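Probable cobalt-precorrin-6B C(15)-methyltransferase (decarboxylating) (Methanothermobacter thermautotrophicus, PDB 1L3I) probably methylates C-15 of cobalt-precorrin-6B with S-adenosyl-L-methionine and then decarboxylates it at C-12, giving cobalt-precorrin-7 on the anaerobic route to adenosylcobalamin. Local coordinates at residues Val40-Gly45 with Val58-Arg63. Sequence-based numbering, arbitrary orientation.
Sequences VGCGTG and VYAIDR. With SAH (S-adenosyl-L-homocysteine), chain G.
The carboxylate oxygen OD2 of D62 is held by both the protein and the ligand: G43 N donates to it over 2.8 Å, nearly along its C-O axis, and the ribose hydroxyl O3' of SAH donates to OD2 at 2.6 Å. The other oxygen, OD1, takes the neighbouring hydroxyl, O2' of SAH, at 2.8 Å, and also the backbone N of N64, so the carboxylate straddles the ribose diol with its rotation fixed. An acidic residue suits this place because it offers two acceptors to two donors; an asparagine here would probably put an NH2 against a backbone N-H and a ribose hydroxyl that now meet an acceptor, weakening the hold on the sugar. One residue back, I61 O accepts from both G41 N (2.7 Å) and C42 N (2.9 Å), which arrive from opposite faces of its carbonyl plane; the C42 bond is the straighter, at 156° against 131°. This pair of hydrogen bonds to one carbonyl oxygen ties the loop to the end of strand 57-62, just where the parallel pairing of V40 with I61 ends. C42 turns its small side chain toward that strand: with SG between the backbone N and the carbonyl carbon (chi1 60°), the sulfur lies 3.8 Å from A60 CB, a fit that needs little bulk on either residue. Glycine suits both G41 and G43: each has positive phi, and a side chain would run into SAH, at O4' for G41 and at the SAH CB for G43. C42 to G45 then form a type II' turn leading into helix 46-52. A glycine-rich loop after the first strand, with an acidic residue ending the second to hold the ribose, is the hallmark of Rossmann-fold S-adenosylmethionine-dependent methyltransferases.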
# COMPACT_ATOMS: atom_id res chain seq x y z
N VAL A 40 -15.77 -12.74 -18.26
CA VAL A 40 -15.63 -14.10 -17.77
C VAL A 40 -15.68 -14.10 -16.25
O VAL A 40 -14.76 -13.58 -15.59
CB VAL A 40 -14.31 -14.73 -18.27
CG1 VAL A 40 -14.16 -16.15 -17.78
CG2 VAL A 40 -14.25 -14.69 -19.79
N GLY A 41 -16.74 -14.69 -15.69
CA GLY A 41 -16.90 -14.73 -14.25
C GLY A 41 -17.50 -13.41 -13.83
O GLY A 41 -16.87 -12.63 -13.13
N CYS A 42 -18.73 -13.16 -14.24
CA CYS A 42 -19.38 -11.90 -13.91
C CYS A 42 -19.74 -11.65 -12.45
O CYS A 42 -19.95 -10.51 -12.07
CB CYS A 42 -20.59 -11.65 -14.82
SG CYS A 42 -21.90 -12.86 -14.76
N GLY A 43 -19.77 -12.71 -11.64
CA GLY A 43 -20.08 -12.59 -10.22
C GLY A 43 -21.32 -11.77 -9.90
O GLY A 43 -22.40 -12.11 -10.36
N THR A 44 -21.15 -10.72 -9.11
CA THR A 44 -22.22 -9.81 -8.72
C THR A 44 -22.64 -8.87 -9.87
O THR A 44 -23.74 -8.31 -9.86
CB THR A 44 -21.80 -8.99 -7.48
OG1 THR A 44 -21.48 -9.88 -6.42
CG2 THR A 44 -22.89 -8.05 -7.02
N GLY A 45 -21.76 -8.68 -10.85
CA GLY A 45 -22.09 -7.84 -11.98
C GLY A 45 -21.36 -6.52 -12.04
O GLY A 45 -21.61 -5.72 -12.94
N VAL A 58 -22.46 -7.27 -24.59
CA VAL A 58 -21.63 -7.84 -23.53
C VAL A 58 -22.10 -9.26 -23.31
O VAL A 58 -23.30 -9.52 -23.30
CB VAL A 58 -21.79 -7.07 -22.17
CG1 VAL A 58 -20.84 -7.65 -21.13
CG2 VAL A 58 -21.52 -5.60 -22.33
N TYR A 59 -21.15 -10.18 -23.18
CA TYR A 59 -21.44 -11.58 -22.90
C TYR A 59 -20.93 -11.84 -21.48
O TYR A 59 -19.72 -11.82 -21.25
CB TYR A 59 -20.70 -12.48 -23.89
CG TYR A 59 -21.23 -12.40 -25.29
CD1 TYR A 59 -20.71 -11.48 -26.19
CD2 TYR A 59 -22.31 -13.20 -25.69
CE1 TYR A 59 -21.25 -11.35 -27.47
CE2 TYR A 59 -22.85 -13.08 -26.97
CZ TYR A 59 -22.33 -12.15 -27.85
OH TYR A 59 -22.87 -12.02 -29.09
N ALA A 60 -21.83 -12.04 -20.53
CA ALA A 60 -21.47 -12.28 -19.13
C ALA A 60 -21.59 -13.77 -18.79
O ALA A 60 -22.68 -14.34 -18.81
CB ALA A 60 -22.35 -11.45 -18.21
N ILE A 61 -20.47 -14.37 -18.43
CA ILE A 61 -20.42 -15.80 -18.14
C ILE A 61 -20.14 -16.08 -16.66
O ILE A 61 -19.39 -15.34 -16.02
CB ILE A 61 -19.26 -16.43 -18.93
CG1 ILE A 61 -19.41 -16.18 -20.42
CG2 ILE A 61 -19.14 -17.91 -18.64
CD1 ILE A 61 -18.16 -16.50 -21.22
N ASP A 62 -20.73 -17.16 -16.15
CA ASP A 62 -20.50 -17.60 -14.77
C ASP A 62 -20.98 -19.03 -14.51
O ASP A 62 -22.03 -19.44 -14.98
CB ASP A 62 -21.15 -16.65 -13.77
CG ASP A 62 -20.38 -16.59 -12.45
OD1 ASP A 62 -20.31 -17.64 -11.77
OD2 ASP A 62 -19.85 -15.51 -12.12
N ARG A 63 -20.16 -19.78 -13.77
CA ARG A 63 -20.46 -21.16 -13.38
C ARG A 63 -21.66 -21.15 -12.43
O ARG A 63 -22.53 -22.02 -12.48
CB ARG A 63 -19.32 -21.75 -12.55
CG ARG A 63 -18.02 -22.00 -13.23
CD ARG A 63 -17.02 -22.54 -12.21
NE ARG A 63 -15.76 -22.88 -12.84
CZ ARG A 63 -14.83 -23.67 -12.30
NH1 ARG A 63 -15.02 -24.20 -11.10
NH2 ARG A 63 -13.70 -23.91 -12.95
N SAH G . -16.02 -8.95 -11.06
CA SAH G . -17.29 -9.36 -10.45
CB SAH G . -17.09 -10.46 -9.38
CG SAH G . -16.46 -11.76 -9.96
SD SAH G . -16.22 -13.12 -8.81
C SAH G . -17.96 -8.13 -9.84
O SAH G . -17.36 -7.05 -9.95
OXT SAH G . -19.06 -8.26 -9.28
C5' SAH G . -15.53 -14.37 -9.86
C4' SAH G . -16.57 -15.17 -10.57
O4' SAH G . -15.82 -16.14 -11.34
C3' SAH G . -17.59 -16.00 -9.65
O3' SAH G . -19.01 -15.65 -9.69
C2' SAH G . -17.25 -17.44 -10.13
O2' SAH G . -18.28 -18.43 -10.03
C1' SAH G . -16.74 -17.17 -11.53
N9 SAH G . -15.93 -18.17 -12.20
C8 SAH G . -14.70 -18.72 -11.76
N7 SAH G . -14.23 -19.58 -12.62
C5 SAH G . -15.18 -19.63 -13.66
C6 SAH G . -15.26 -20.35 -14.87
N6 SAH G . -14.31 -21.22 -15.24
N1 SAH G . -16.34 -20.17 -15.69
C2 SAH G . -17.27 -19.31 -15.31
N3 SAH G . -17.31 -18.57 -14.21
C4 SAH G . -16.23 -18.77 -13.42